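Local coordinates for SusD superfamily protein (Bacteroides vulgatus ATCC 8482, PDB 3JQ0) that probably binds glycans or other nutrients at the outer membrane, though its exact ligand is not known, at residues A[227-232]-A[313-318]; A[265-270]-A[290-295]; A[273-278]-A[323-328]; A[302-307]-A[420-425]. One frame throughout, in Å; residues are numbered along the deposited sequence. Where two conformers were deposited one is given.

Contact 1: A[227-232]-A[313-318]; sequences SSFKDI and DTRWTT
F229 and R315, CA atoms 6.2 Å apart, lie in the first turns of two short helices that have no direct hydrogen bond between them. Each start is capped in this part of the SusD-family fold: S228 is an N-cap residue whose OG accepts from D231 N, and D313 receives R315 N on OD1. The phenyl ring of F229 is the main side chain here. Its CG stands anti to the backbone N (chi1 -172°), which carries the ring across to the other helix, where R315 CG sits 3.4 Å from the ring centroid and almost straight above it, a CH-pi contact. At the edge of the same ring T318 brings its methyl, CG2 approaching F229 CD2 at 3.7 Å. The guanidinium of R315 is turned nearly perpendicular to the phenyl plane and grips D313 side-on, NE to OD1 at 3.0 Å and NH2 to OD2 at 2.9 Å. Its NH1 forms salt bridges to E437 and E441 of helix 430-441, so the arginine is held by acids of its own segment and of that helix. Three waters bridge the polar side. One molecule joins F229 N to T314 OG1, which also bonds to A393 O, and a second accepts from K230 N while meeting T318 OG1. Farther out, a third water accepts from K230 NZ at 2.8 Å and donates to T317 O at 2.9 Å.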
loop_
_atom_site.group_PDB
_atom_site.type_symbol
_atom_site.label_atom_id
_atom_site.label_comp_id
_atom_site.label_asym_id
_atom_site.label_seq_id
_atom_site.Cartn_x
_atom_site.Cartn_y
_atom_site.Cartn_z
ATOM N N SER A 227 -6.338 12.922 15.903
ATOM C CA SER A 227 -5.400 13.293 16.950
ATOM C C SER A 227 -4.009 13.560 16.389
ATOM O O SER A 227 -3.412 14.597 16.653
ATOM C CB SER A 227 -5.353 12.223 18.038
ATOM O OG SER A 227 -4.997 10.939 17.520
ATOM N N SER A 228 -3.524 12.620 15.582
ATOM C CA SER A 228 -2.297 12.824 14.826
ATOM C C SER A 228 -2.163 11.725 13.802
ATOM O O SER A 228 -2.725 10.658 13.938
ATOM C CB SER A 228 -1.052 12.803 15.709
ATOM O OG SER A 228 -0.786 11.515 16.220
ATOM N N PHE A 229 -1.381 12.013 12.779
ATOM C CA PHE A 229 -0.996 11.007 11.796
ATOM C C PHE A 229 -0.346 9.783 12.470
ATOM O O PHE A 229 -0.640 8.648 12.122
ATOM C CB PHE A 229 -0.095 11.665 10.746
ATOM C CG PHE A 229 0.246 10.834 9.556
ATOM C CD1 PHE A 229 -0.657 10.588 8.560
ATOM C CD2 PHE A 229 1.559 10.425 9.358
ATOM C CE1 PHE A 229 -0.294 9.930 7.436
ATOM C CE2 PHE A 229 1.909 9.755 8.215
ATOM C CZ PHE A 229 1.001 9.536 7.247
ATOM N N LYS A 230 0.543 10.018 13.426
ATOM C CA LYS A 230 1.201 8.947 14.108
ATOM C C LYS A 230 0.225 7.985 14.796
ATOM O O LYS A 230 0.462 6.764 14.829
ATOM C CB LYS A 230 2.129 9.593 15.093
ATOM C CG LYS A 230 2.946 8.664 15.799
ATOM C CD LYS A 230 4.018 9.374 16.698
ATOM C CE LYS A 230 5.027 10.245 15.889
ATOM N NZ LYS A 230 6.226 10.704 16.709
ATOM N N ASP A 231 -0.863 8.496 15.347
ATOM C CA ASP A 231 -1.822 7.655 16.030
ATOM C C ASP A 231 -2.556 6.684 15.088
ATOM O O ASP A 231 -3.138 5.728 15.562
ATOM C CB ASP A 231 -2.793 8.497 16.824
ATOM C CG ASP A 231 -2.120 9.229 17.956
ATOM O OD1 ASP A 231 -1.228 8.681 18.654
ATOM O OD2 ASP A 231 -2.463 10.422 18.175
ATOM N N ILE A 232 -2.569 6.969 13.787
ATOM C CA ILE A 232 -3.159 6.035 12.844
ATOM C C ILE A 232 -2.473 4.672 12.944
ATOM O O ILE A 232 -3.098 3.611 12.885
ATOM C CB ILE A 232 -3.018 6.553 11.386
ATOM C CG1 ILE A 232 -3.728 7.888 11.182
ATOM C CG2 ILE A 232 -3.517 5.522 10.408
ATOM C CD1 ILE A 232 -3.257 8.539 9.875
ATOM N N ASP A 313 3.811 19.985 8.249
ATOM C CA ASP A 313 3.064 18.792 7.884
ATOM C C ASP A 313 3.600 17.672 8.790
ATOM O O ASP A 313 4.743 17.256 8.658
ATOM C CB ASP A 313 3.256 18.488 6.405
ATOM C CG ASP A 313 2.537 17.249 5.961
ATOM O OD1 ASP A 313 2.087 16.416 6.783
ATOM O OD2 ASP A 313 2.410 17.103 4.699
ATOM N N THR A 314 2.802 17.211 9.734
ATOM C CA THR A 314 3.271 16.230 10.693
ATOM C C THR A 314 3.591 14.875 10.057
ATOM O O THR A 314 4.307 14.056 10.649
ATOM C CB THR A 314 2.295 15.996 11.888
ATOM O OG1 THR A 314 1.213 15.185 11.427
ATOM C CG2 THR A 314 1.789 17.275 12.516
ATOM N N ARG A 315 3.130 14.656 8.829
ATOM C CA ARG A 315 3.477 13.410 8.156
ATOM C C ARG A 315 4.980 13.301 7.889
ATOM O O ARG A 315 5.504 12.208 7.726
ATOM C CB ARG A 315 2.736 13.253 6.849
ATOM C CG ARG A 315 1.230 13.248 7.046
ATOM C CD ARG A 315 0.472 13.164 5.731
ATOM N NE ARG A 315 0.626 14.439 4.995
ATOM C CZ ARG A 315 -0.183 14.841 4.033
ATOM N NH1 ARG A 315 -1.132 14.056 3.558
ATOM N NH2 ARG A 315 -0.009 16.049 3.520
ATOM N N TRP A 316 5.644 14.442 7.754
ATOM C CA TRP A 316 7.060 14.500 7.425
ATOM C C TRP A 316 7.918 13.739 8.431
ATOM O O TRP A 316 8.572 12.747 8.087
ATOM C CB TRP A 316 7.487 15.957 7.326
ATOM C CG TRP A 316 8.875 16.247 6.899
ATOM C CD1 TRP A 316 9.830 15.353 6.540
ATOM C CD2 TRP A 316 9.447 17.553 6.788
ATOM N NE1 TRP A 316 10.976 16.045 6.198
ATOM C CE2 TRP A 316 10.764 17.386 6.329
ATOM C CE3 TRP A 316 8.962 18.829 6.967
ATOM C CZ2 TRP A 316 11.601 18.460 6.068
ATOM C CZ3 TRP A 316 9.791 19.885 6.705
ATOM C CH2 TRP A 316 11.100 19.716 6.276
ATOM N N THR A 317 7.900 14.191 9.687
ATOM C CA THR A 317 8.779 13.606 10.701
ATOM C C THR A 317 8.168 12.383 11.362
ATOM O O THR A 317 8.852 11.692 12.113
ATOM C CB THR A 317 9.153 14.651 11.715
ATOM O OG1 THR A 317 7.976 15.203 12.271
ATOM C CG2 THR A 317 9.999 15.753 11.082
ATOM N N THR A 318 6.910 12.075 11.057
ATOM C CA THR A 318 6.336 10.781 11.445
ATOM C C THR A 318 6.783 9.708 10.431
ATOM O O THR A 318 7.103 8.573 10.814
ATOM C CB THR A 318 4.809 10.875 11.576
ATOM O OG1 THR A 318 4.495 11.705 12.686
ATOM C CG2 THR A 318 4.173 9.515 11.747
HETATM O O HOH W 1 -1.256 14.984 12.153
HETATM O O HOH W 2 1.952 12.641 13.434
HETATM O O HOH W 3 8.099 11.844 14.918
#

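Contact 2: A[265-270]-A[290-295]; sequences LIPAQD and AQLNGL
I266 and G294 bring two loop segments of the SusD-family fold together, one of them entering helix 269-275 with A268 as its N-cap residue. Packing is tight along the backbones: G294 N donates to P267 O at 2.9 Å from well above the carbonyl plane, and I266 CG2 lies 3.6 Å from G294 N. On the inner side P267 CG meets L292 CD1 at 4.3 Å, and both side chains rest on I338 of strand 332-339. At the helix start N293 OD1 accepts from Q269 N in a nearly straight bond of 2.9 Å. The looser, solvent side begins here, at the exposed D270, where a water accepts from D270 N and gives only a weak bond to N293 OD1. The Q269 side chain, CG anti to its own N (chi1 -176°) and extended beyond it, reaches A290 O, and NE2 also donates to S351 O. An alanine in place of Q269 is likely to leave A290 O and S351 O without this shared donor. The amide lies flat for its bond to A290 O: NE2 is 2.8 Å away and in the carbonyl plane, with an N-H...O angle of 170°.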
loop_
_atom_site.group_PDB
_atom_site.type_symbol
_atom_site.label_atom_id
_atom_site.label_comp_id
_atom_site.label_asym_id
_atom_site.label_seq_id
_atom_site.Cartn_x
_atom_site.Cartn_y
_atom_site.Cartn_z
ATOM N N LEU A 265 14.048 -2.186 5.506
ATOM C CA LEU A 265 13.856 -0.748 5.578
ATOM C C LEU A 265 14.468 -0.085 6.817
ATOM O O LEU A 265 14.378 1.121 6.916
ATOM C CB LEU A 265 12.352 -0.407 5.518
ATOM C CG LEU A 265 11.725 -0.569 4.137
ATOM C CD1 LEU A 265 10.219 -0.338 4.214
ATOM C CD2 LEU A 265 12.342 0.391 3.159
ATOM N N ILE A 266 15.001 -0.846 7.792
ATOM C CA ILE A 266 15.326 -0.273 9.109
ATOM C C ILE A 266 16.842 -0.235 9.319
ATOM O O ILE A 266 17.562 -1.140 8.889
ATOM C CB ILE A 266 14.578 -1.104 10.206
ATOM C CG1 ILE A 266 13.079 -0.907 10.084
ATOM C CG2 ILE A 266 15.078 -0.841 11.650
ATOM C CD1 ILE A 266 12.573 0.506 10.287
ATOM N N PRO A 267 17.355 0.823 9.977
ATOM C CA PRO A 267 18.816 0.938 10.207
ATOM C C PRO A 267 19.323 -0.072 11.222
ATOM O O PRO A 267 18.607 -0.505 12.117
ATOM C CB PRO A 267 18.956 2.356 10.782
ATOM C CG PRO A 267 17.615 2.611 11.458
ATOM C CD PRO A 267 16.640 1.991 10.499
ATOM N N ALA A 268 20.616 -0.364 11.136
ATOM C CA ALA A 268 21.311 -1.129 12.156
ATOM C C ALA A 268 21.465 -0.353 13.466
ATOM O O ALA A 268 21.802 0.827 13.463
ATOM C CB ALA A 268 22.695 -1.547 11.672
ATOM N N GLN A 269 21.237 -1.062 14.562
ATOM C CA GLN A 269 21.407 -0.470 15.877
ATOM C C GLN A 269 22.803 0.138 16.051
ATOM O O GLN A 269 22.959 1.196 16.638
ATOM C CB GLN A 269 21.095 -1.505 16.948
ATOM C CG GLN A 269 21.136 -0.984 18.357
ATOM C CD GLN A 269 20.596 -1.992 19.346
ATOM O OE1 GLN A 269 21.030 -3.160 19.376
ATOM N NE2 GLN A 269 19.569 -1.599 20.084
ATOM N N ASP A 270 23.822 -0.564 15.597
ATOM C CA ASP A 270 25.167 -0.083 15.790
ATOM C C ASP A 270 25.386 1.292 15.127
ATOM O O ASP A 270 26.137 2.115 15.643
ATOM C CB ASP A 270 26.234 -1.086 15.317
ATOM C CG ASP A 270 26.363 -1.166 13.828
ATOM O OD1 ASP A 270 25.417 -1.658 13.229
ATOM O OD2 ASP A 270 27.383 -0.658 13.235
ATOM N N ALA A 290 17.686 4.514 19.772
ATOM C CA ALA A 290 18.722 3.510 19.967
ATOM C C ALA A 290 18.190 2.086 19.975
ATOM O O ALA A 290 18.967 1.158 19.902
ATOM C CB ALA A 290 19.493 3.760 21.271
ATOM N N GLN A 291 16.864 1.919 20.064
ATOM C CA GLN A 291 16.241 0.581 20.064
ATOM C C GLN A 291 16.096 0.012 18.663
ATOM O O GLN A 291 15.803 -1.174 18.514
ATOM C CB GLN A 291 14.848 0.645 20.691
ATOM C CG GLN A 291 14.881 1.112 22.125
ATOM C CD GLN A 291 13.523 1.561 22.643
ATOM O OE1 GLN A 291 12.570 1.731 21.899
ATOM N NE2 GLN A 291 13.443 1.748 23.952
ATOM N N LEU A 292 16.235 0.831 17.624
ATOM C CA LEU A 292 15.965 0.353 16.254
ATOM C C LEU A 292 17.067 -0.591 15.820
ATOM O O LEU A 292 18.223 -0.254 15.952
ATOM C CB LEU A 292 15.868 1.530 15.282
ATOM C CG LEU A 292 14.792 2.559 15.571
ATOM C CD1 LEU A 292 14.929 3.751 14.560
ATOM C CD2 LEU A 292 13.359 2.000 15.566
ATOM N N ASN A 293 16.705 -1.715 15.202
ATOM C CA ASN A 293 17.694 -2.637 14.663
ATOM C C ASN A 293 17.143 -3.439 13.529
ATOM O O ASN A 293 16.229 -4.211 13.699
ATOM C CB ASN A 293 18.193 -3.616 15.711
ATOM C CG ASN A 293 19.403 -4.383 15.245
ATOM O OD1 ASN A 293 20.323 -3.794 14.632
ATOM N ND2 ASN A 293 19.423 -5.671 15.529
ATOM N N GLY A 294 17.677 -3.269 12.367
ATOM C CA GLY A 294 17.261 -3.959 11.185
ATOM C C GLY A 294 18.330 -3.889 10.135
ATOM O O GLY A 294 19.502 -3.625 10.413
ATOM N N LEU A 295 17.934 -4.126 8.900
ATOM C CA LEU A 295 18.792 -4.036 7.740
ATOM C C LEU A 295 18.074 -3.210 6.675
ATOM O O LEU A 295 16.881 -3.407 6.457
ATOM C CB LEU A 295 19.082 -5.444 7.244
ATOM C CG LEU A 295 20.145 -5.707 6.214
ATOM C CD1 LEU A 295 21.498 -5.643 6.861
ATOM C CD2 LEU A 295 19.971 -7.154 5.615
HETATM O O HOH W 4 23.621 -3.454 14.940
#

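Contact 3: A[273-278]-A[323-328]; sequences VKIYCD and VYKKDA
A single antiparallel bridge sets the segment leaving helix 269-275 against strand 320-326, which pairs with strand 332-339 in a two-stranded antiparallel sheet of this SusD-family protein. C277 and Y324 form a hydrogen-bonded pair: C277 N donates to Y324 O at 2.8 Å, from above the carbonyl plane, and Y324 N returns a bond to C277 O at 2.9 Å. Next to the bridge the ring of Y276 leans over V323, whose CG2 lies 4.0 Å from the ring centroid, a CH-pi contact displaced toward the rim. With CG1 of V323 anti to the carbonyl carbon (chi1 -60°), CG2 falls between N and the carbonyl carbon and faces the ring. Along the edge of that ring comes K325 CG, and in one of its two conformers the aliphatic chain continues beside I275, the two side chains pointing the same way with I275 CG2 3.8 Å from K325 CE. F335 of strand 332-339 joins this cluster, meeting the Y276 ring and forming, in that conformer, a cation-pi contact with K325. The other side of the bridge carries C277, whose SG lies 3.7 Å from Y324 CB and also passes over the peptide between K325 and K326. The Y324 ring has C277 O at its edge. Beyond the bridge a water spans the two backbones, donating to I275 O and accepting from K326 N, 2.9 Å from each.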
loop_
_atom_site.group_PDB
_atom_site.type_symbol
_atom_site.label_atom_id
_atom_site.label_comp_id
_atom_site.label_asym_id
_atom_site.label_seq_id
_atom_site.Cartn_x
_atom_site.Cartn_y
_atom_site.Cartn_z
ATOM N N VAL A 273 23.632 3.862 17.373
ATOM C CA VAL A 273 24.275 4.015 18.689
ATOM C C VAL A 273 25.650 4.644 18.542
ATOM O O VAL A 273 26.035 5.429 19.415
ATOM C CB VAL A 273 24.358 2.599 19.438
ATOM C CG1 VAL A 273 25.383 2.627 20.586
ATOM C CG2 VAL A 273 22.961 2.160 19.873
ATOM N N LYS A 274 26.443 4.238 17.549
ATOM C CA LYS A 274 27.859 4.565 17.476
ATOM C C LYS A 274 28.199 5.609 16.465
ATOM O O LYS A 274 29.211 6.289 16.598
ATOM C CB LYS A 274 28.713 3.316 17.169
ATOM C CG LYS A 274 28.603 2.164 18.168
ATOM C CD LYS A 274 29.587 0.990 17.892
ATOM N N ILE A 275 27.402 5.774 15.405
ATOM C CA ILE A 275 27.865 6.532 14.214
ATOM C C ILE A 275 27.058 7.802 13.982
ATOM O O ILE A 275 27.634 8.845 13.736
ATOM C CB ILE A 275 27.818 5.648 12.970
ATOM C CG1 ILE A 275 28.693 4.385 13.169
ATOM C CG2 ILE A 275 28.261 6.418 11.687
ATOM C CD1 ILE A 275 30.146 4.644 13.514
ATOM N N TYR A 276 25.731 7.707 13.987
ATOM C CA TYR A 276 24.856 8.853 13.634
ATOM C C TYR A 276 24.618 9.778 14.843
ATOM O O TYR A 276 24.900 9.426 15.994
ATOM C CB TYR A 276 23.529 8.355 13.098
ATOM C CG TYR A 276 23.603 7.423 11.900
ATOM C CD1 TYR A 276 24.656 7.444 11.002
ATOM C CD2 TYR A 276 22.595 6.528 11.684
ATOM C CE1 TYR A 276 24.683 6.565 9.911
ATOM C CE2 TYR A 276 22.593 5.647 10.601
ATOM C CZ TYR A 276 23.640 5.687 9.716
ATOM O OH TYR A 276 23.712 4.828 8.650
ATOM N N CYS A 277 24.092 10.934 14.550
ATOM C CA CYS A 277 23.677 11.886 15.551
ATOM C C CYS A 277 22.411 12.580 15.041
ATOM O O CYS A 277 21.997 12.433 13.882
ATOM C CB CYS A 277 24.771 12.903 15.877
ATOM S SG CYS A 277 25.206 14.021 14.545
ATOM N N ASP A 278 21.852 13.398 15.916
ATOM C CA ASP A 278 20.659 14.183 15.575
ATOM C C ASP A 278 21.076 15.577 15.040
ATOM O O ASP A 278 22.248 15.875 14.833
ATOM C CB ASP A 278 19.702 14.225 16.785
ATOM C CG ASP A 278 20.246 15.039 17.950
ATOM O OD1 ASP A 278 21.144 15.905 17.774
ATOM O OD2 ASP A 278 19.703 14.815 19.055
ATOM N N VAL A 323 18.866 11.533 9.924
ATOM C CA VAL A 323 20.068 11.315 10.705
ATOM C C VAL A 323 21.231 12.104 10.094
ATOM O O VAL A 323 21.255 12.408 8.902
ATOM C CB VAL A 323 20.401 9.815 10.876
ATOM C CG1 VAL A 323 19.257 9.076 11.587
ATOM C CG2 VAL A 323 20.766 9.110 9.571
ATOM N N TYR A 324 22.123 12.465 10.982
ATOM C CA TYR A 324 23.245 13.338 10.741
ATOM C C TYR A 324 24.508 12.614 11.164
ATOM O O TYR A 324 24.499 11.557 11.812
ATOM C CB TYR A 324 23.072 14.674 11.533
ATOM C CG TYR A 324 21.845 15.439 11.148
ATOM C CD1 TYR A 324 20.577 15.033 11.568
ATOM C CD2 TYR A 324 21.942 16.579 10.359
ATOM C CE1 TYR A 324 19.446 15.716 11.192
ATOM C CE2 TYR A 324 20.802 17.268 9.979
ATOM C CZ TYR A 324 19.555 16.817 10.357
ATOM O OH TYR A 324 18.401 17.501 9.980
ATOM N N LYS A 325 25.656 13.196 10.821
ATOM C CA LYS A 325 26.915 12.802 11.452
ATOM C C LYS A 325 27.660 14.072 11.860
ATOM O O LYS A 325 27.623 15.117 11.160
ATOM C CB LYS A 325 27.759 11.891 10.547
ATOM C CG LYS A 325 27.207 10.468 10.421
ATOM C CD LYS A 325 27.814 9.663 9.275
ATOM C CE LYS A 325 29.258 9.352 9.424
ATOM N NZ LYS A 325 29.774 8.690 8.129
ATOM N N LYS A 326 28.339 13.979 12.990
ATOM C CA LYS A 326 29.167 15.071 13.485
ATOM C C LYS A 326 30.611 14.660 13.278
ATOM O O LYS A 326 31.064 13.648 13.846
ATOM C CB LYS A 326 28.896 15.305 14.956
ATOM C CG LYS A 326 29.722 16.512 15.500
ATOM C CD LYS A 326 29.218 16.955 16.847
ATOM C CE LYS A 326 29.433 15.952 17.872
ATOM N NZ LYS A 326 28.932 16.433 19.220
ATOM N N ASP A 327 31.345 15.377 12.475
ATOM C CA ASP A 327 32.718 15.031 12.183
ATOM C C ASP A 327 33.643 15.415 13.335
ATOM O O ASP A 327 33.224 16.016 14.327
ATOM C CB ASP A 327 33.117 15.559 10.797
ATOM C CG ASP A 327 33.155 17.024 10.695
ATOM O OD1 ASP A 327 33.494 17.708 11.683
ATOM O OD2 ASP A 327 32.924 17.481 9.543
ATOM N N ALA A 328 34.916 15.065 13.189
ATOM C CA ALA A 328 35.903 15.303 14.257
ATOM C C ALA A 328 36.169 16.794 14.433
ATOM O O ALA A 328 36.756 17.174 15.431
ATOM C CB ALA A 328 37.202 14.546 14.010
HETATM O O HOH W 5 27.883 11.598 14.525
#

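Contact 4: A[302-307]-A[420-425]; sequences REFYFK and NKWMKP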
loop_
_atom_site.group_PDB
_atom_site.type_symbol
_atom_site.label_atom_id
_atom_site.label_comp_id
_atom_site.label_asym_id
_atom_site.label_seq_id
_atom_site.Cartn_x
_atom_site.Cartn_y
_atom_site.Cartn_z
ATOM N N ARG A 302 17.973 10.477 -0.380
ATOM C CA ARG A 302 18.391 11.436 0.655
ATOM C C ARG A 302 17.779 12.821 0.411
ATOM O O ARG A 302 17.337 13.504 1.334
ATOM C CB ARG A 302 19.905 11.496 0.713
ATOM C CG ARG A 302 20.550 10.217 1.191
ATOM C CD ARG A 302 22.024 10.203 0.953
ATOM N NE ARG A 302 22.299 10.228 -0.460
ATOM C CZ ARG A 302 23.469 10.502 -0.985
ATOM N NH1 ARG A 302 24.512 10.742 -0.187
ATOM N NH2 ARG A 302 23.628 10.522 -2.297
ATOM N N GLU A 303 17.725 13.239 -0.847
ATOM C CA GLU A 303 17.203 14.527 -1.252
ATOM C C GLU A 303 15.701 14.659 -0.936
ATOM O O GLU A 303 15.176 15.752 -0.729
ATOM C CB GLU A 303 17.491 14.654 -2.772
ATOM C CG GLU A 303 17.074 15.963 -3.426
ATOM C CD GLU A 303 17.178 15.984 -4.966
ATOM O OE1 GLU A 303 17.616 14.996 -5.613
ATOM O OE2 GLU A 303 16.750 17.001 -5.543
ATOM N N PHE A 304 14.996 13.538 -0.933
ATOM C CA PHE A 304 13.556 13.566 -0.743
ATOM C C PHE A 304 13.161 14.112 0.611
ATOM O O PHE A 304 12.103 14.734 0.729
ATOM C CB PHE A 304 12.969 12.176 -0.954
ATOM C CG PHE A 304 11.478 12.128 -0.829
ATOM C CD1 PHE A 304 10.661 12.564 -1.845
ATOM C CD2 PHE A 304 10.887 11.696 0.360
ATOM C CE1 PHE A 304 9.268 12.564 -1.692
ATOM C CE2 PHE A 304 9.484 11.696 0.498
ATOM C CZ PHE A 304 8.711 12.096 -0.557
ATOM N N TYR A 305 14.003 13.916 1.630
ATOM C CA TYR A 305 13.643 14.356 2.961
ATOM C C TYR A 305 13.300 15.833 2.994
ATOM O O TYR A 305 12.403 16.217 3.728
ATOM C CB TYR A 305 14.751 14.037 3.990
ATOM C CG TYR A 305 14.388 14.419 5.401
ATOM C CD1 TYR A 305 13.649 13.565 6.192
ATOM C CD2 TYR A 305 14.708 15.672 5.907
ATOM C CE1 TYR A 305 13.264 13.911 7.470
ATOM C CE2 TYR A 305 14.308 16.031 7.188
ATOM C CZ TYR A 305 13.568 15.168 7.953
ATOM O OH TYR A 305 13.154 15.522 9.188
ATOM N N PHE A 306 14.002 16.657 2.204
ATOM C CA PHE A 306 13.762 18.094 2.179
ATOM C C PHE A 306 12.872 18.573 1.045
ATOM O O PHE A 306 12.628 19.773 0.956
ATOM C CB PHE A 306 15.104 18.857 2.246
ATOM C CG PHE A 306 15.883 18.614 3.506
ATOM C CD1 PHE A 306 15.499 19.235 4.669
ATOM C CD2 PHE A 306 16.958 17.730 3.524
ATOM C CE1 PHE A 306 16.181 19.012 5.859
ATOM C CE2 PHE A 306 17.650 17.505 4.714
ATOM C CZ PHE A 306 17.278 18.153 5.857
ATOM N N LYS A 307 12.388 17.658 0.226
ATOM C CA LYS A 307 11.519 17.995 -0.890
ATOM C C LYS A 307 10.171 17.264 -0.871
ATOM O O LYS A 307 9.391 17.357 -1.795
ATOM C CB LYS A 307 12.229 17.785 -2.226
ATOM C CG LYS A 307 13.357 18.796 -2.500
ATOM C CD LYS A 307 12.754 20.198 -2.791
ATOM C CE LYS A 307 13.704 21.224 -3.320
ATOM N NZ LYS A 307 13.103 22.558 -3.355
ATOM N N ASN A 420 12.239 19.934 -7.731
ATOM C CA ASN A 420 11.492 18.954 -6.968
ATOM C C ASN A 420 10.923 17.945 -7.930
ATOM O O ASN A 420 9.868 18.165 -8.525
ATOM C CB ASN A 420 10.409 19.597 -6.147
ATOM C CG ASN A 420 9.763 18.659 -5.186
ATOM O OD1 ASN A 420 9.733 17.445 -5.421
ATOM N ND2 ASN A 420 9.286 19.183 -4.044
ATOM N N LYS A 421 11.649 16.846 -8.138
ATOM C CA LYS A 421 11.239 15.895 -9.171
ATOM C C LYS A 421 10.076 15.015 -8.741
ATOM O O LYS A 421 9.558 14.267 -9.574
ATOM C CB LYS A 421 12.390 15.013 -9.651
ATOM C CG LYS A 421 12.793 13.944 -8.642
ATOM C CD LYS A 421 13.633 12.834 -9.287
ATOM C CE LYS A 421 13.747 11.580 -8.407
ATOM N NZ LYS A 421 14.570 10.537 -9.116
ATOM N N TRP A 422 9.685 15.067 -7.476
ATOM C CA TRP A 422 8.658 14.195 -6.939
ATOM C C TRP A 422 7.212 14.696 -7.050
ATOM O O TRP A 422 6.292 13.929 -6.866
ATOM C CB TRP A 422 8.969 13.855 -5.461
ATOM C CG TRP A 422 10.228 13.074 -5.318
ATOM C CD1 TRP A 422 10.367 11.729 -5.400
ATOM C CD2 TRP A 422 11.540 13.581 -5.096
ATOM N NE1 TRP A 422 11.681 11.363 -5.243
ATOM C CE2 TRP A 422 12.433 12.491 -5.042
ATOM C CE3 TRP A 422 12.051 14.868 -4.876
ATOM C CZ2 TRP A 422 13.793 12.652 -4.863
ATOM C CZ3 TRP A 422 13.372 15.024 -4.679
ATOM C CH2 TRP A 422 14.243 13.921 -4.665
HETATM N N MSE A 423 7.022 15.995 -7.247
HETATM C CA MSE A 423 5.693 16.582 -7.119
HETATM C C MSE A 423 5.695 17.986 -7.661
HETATM O O MSE A 423 6.742 18.614 -7.865
HETATM C CB MSE A 423 5.276 16.585 -5.641
HETATM C CG MSE A 423 6.185 17.420 -4.763
HETATM SE SE MSE A 423 5.862 17.166 -2.874
HETATM C CE MSE A 423 6.812 15.499 -2.802
ATOM N N LYS A 424 4.486 18.469 -7.892
ATOM C CA LYS A 424 4.215 19.765 -8.533
ATOM C C LYS A 424 3.451 20.674 -7.567
ATOM O O LYS A 424 2.729 20.170 -6.679
ATOM C CB LYS A 424 3.321 19.559 -9.788
ATOM C CG LYS A 424 3.840 18.555 -10.831
ATOM C CD LYS A 424 5.100 19.048 -11.575
ATOM C CE LYS A 424 5.711 18.036 -12.607
ATOM N NZ LYS A 424 6.358 16.824 -11.913
ATOM N N PRO A 425 3.509 21.995 -7.796
ATOM C CA PRO A 425 2.586 22.861 -7.125
ATOM C C PRO A 425 1.136 22.477 -7.417
ATOM O O PRO A 425 0.842 21.899 -8.477
ATOM C CB PRO A 425 2.917 24.231 -7.721
ATOM C CG PRO A 425 3.451 23.914 -9.044
ATOM C CD PRO A 425 4.263 22.716 -8.843
HETATM O O HOH W 6 14.550 16.822 -7.501
#
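W422 is sandwiched: F304 covers one face of its indole, and the adjacent K421, in one of two conformers, lays CG over the opposite one. F304 CG stands anti to the backbone N (chi1 -178°), which brings the ring in edge first, CD1 3.5 Å from W422 CD2 and the ring planes at 73°, a T-shaped pair. F304 CA lies over the six-membered ring in a CH-pi contact. In one of its two conformers E303 reaches the indole edge along an extended chain, its CD 3.6 Å from W422 CH2 and its carboxylate plane turned 84° from the ring. A water then links this OE2 to K421 N. The contact joins two loop segments of the SusD-family fold, one before helix 315-319 and the other before helix 430-441, and an Asx turn shapes the latter: N420 OD1 accepts from W422 N at 3.1 Å. The same amide serves both segments, since N420 ND2 donates to K307 O at 2.9 Å, on a carbonyl lone pair. From its five-membered ring W422 donates NE1-H to D39 O. A leucine in place of W422 would probably leave the edge of F304 without an aromatic face and D39 O without its donor. K307 passes N420 in the opposite direction and carries NZ to the carbonyls of F416 and T418, while the selenomethionine M423 brings CE to 4.0 Å from F304 CE1.

Overall arrangement
The segments of contact 2 both fall inside the loop closed by contact 1, whereas contact 1 alternates along the chain with contacts 3 and 4. Contact 3 also interleaves with contacts 2 and 4, and contact 2 closes before contact 4 opens. Contacts 2 and 3 share helix 269-275, at its start and end, and their centres are about 14 Å apart, with A290 touching V273. Contacts 1 and 4 touch as well, W316 packing on Y305, although their centres are about 19 Å apart. Helix 315-319 of contact 1 runs straight into strand 320-326 of contact 3, about 25 Å away between centres. The chain thus passes repeatedly between helices, loops and the two-stranded sheet 320-326/332-339.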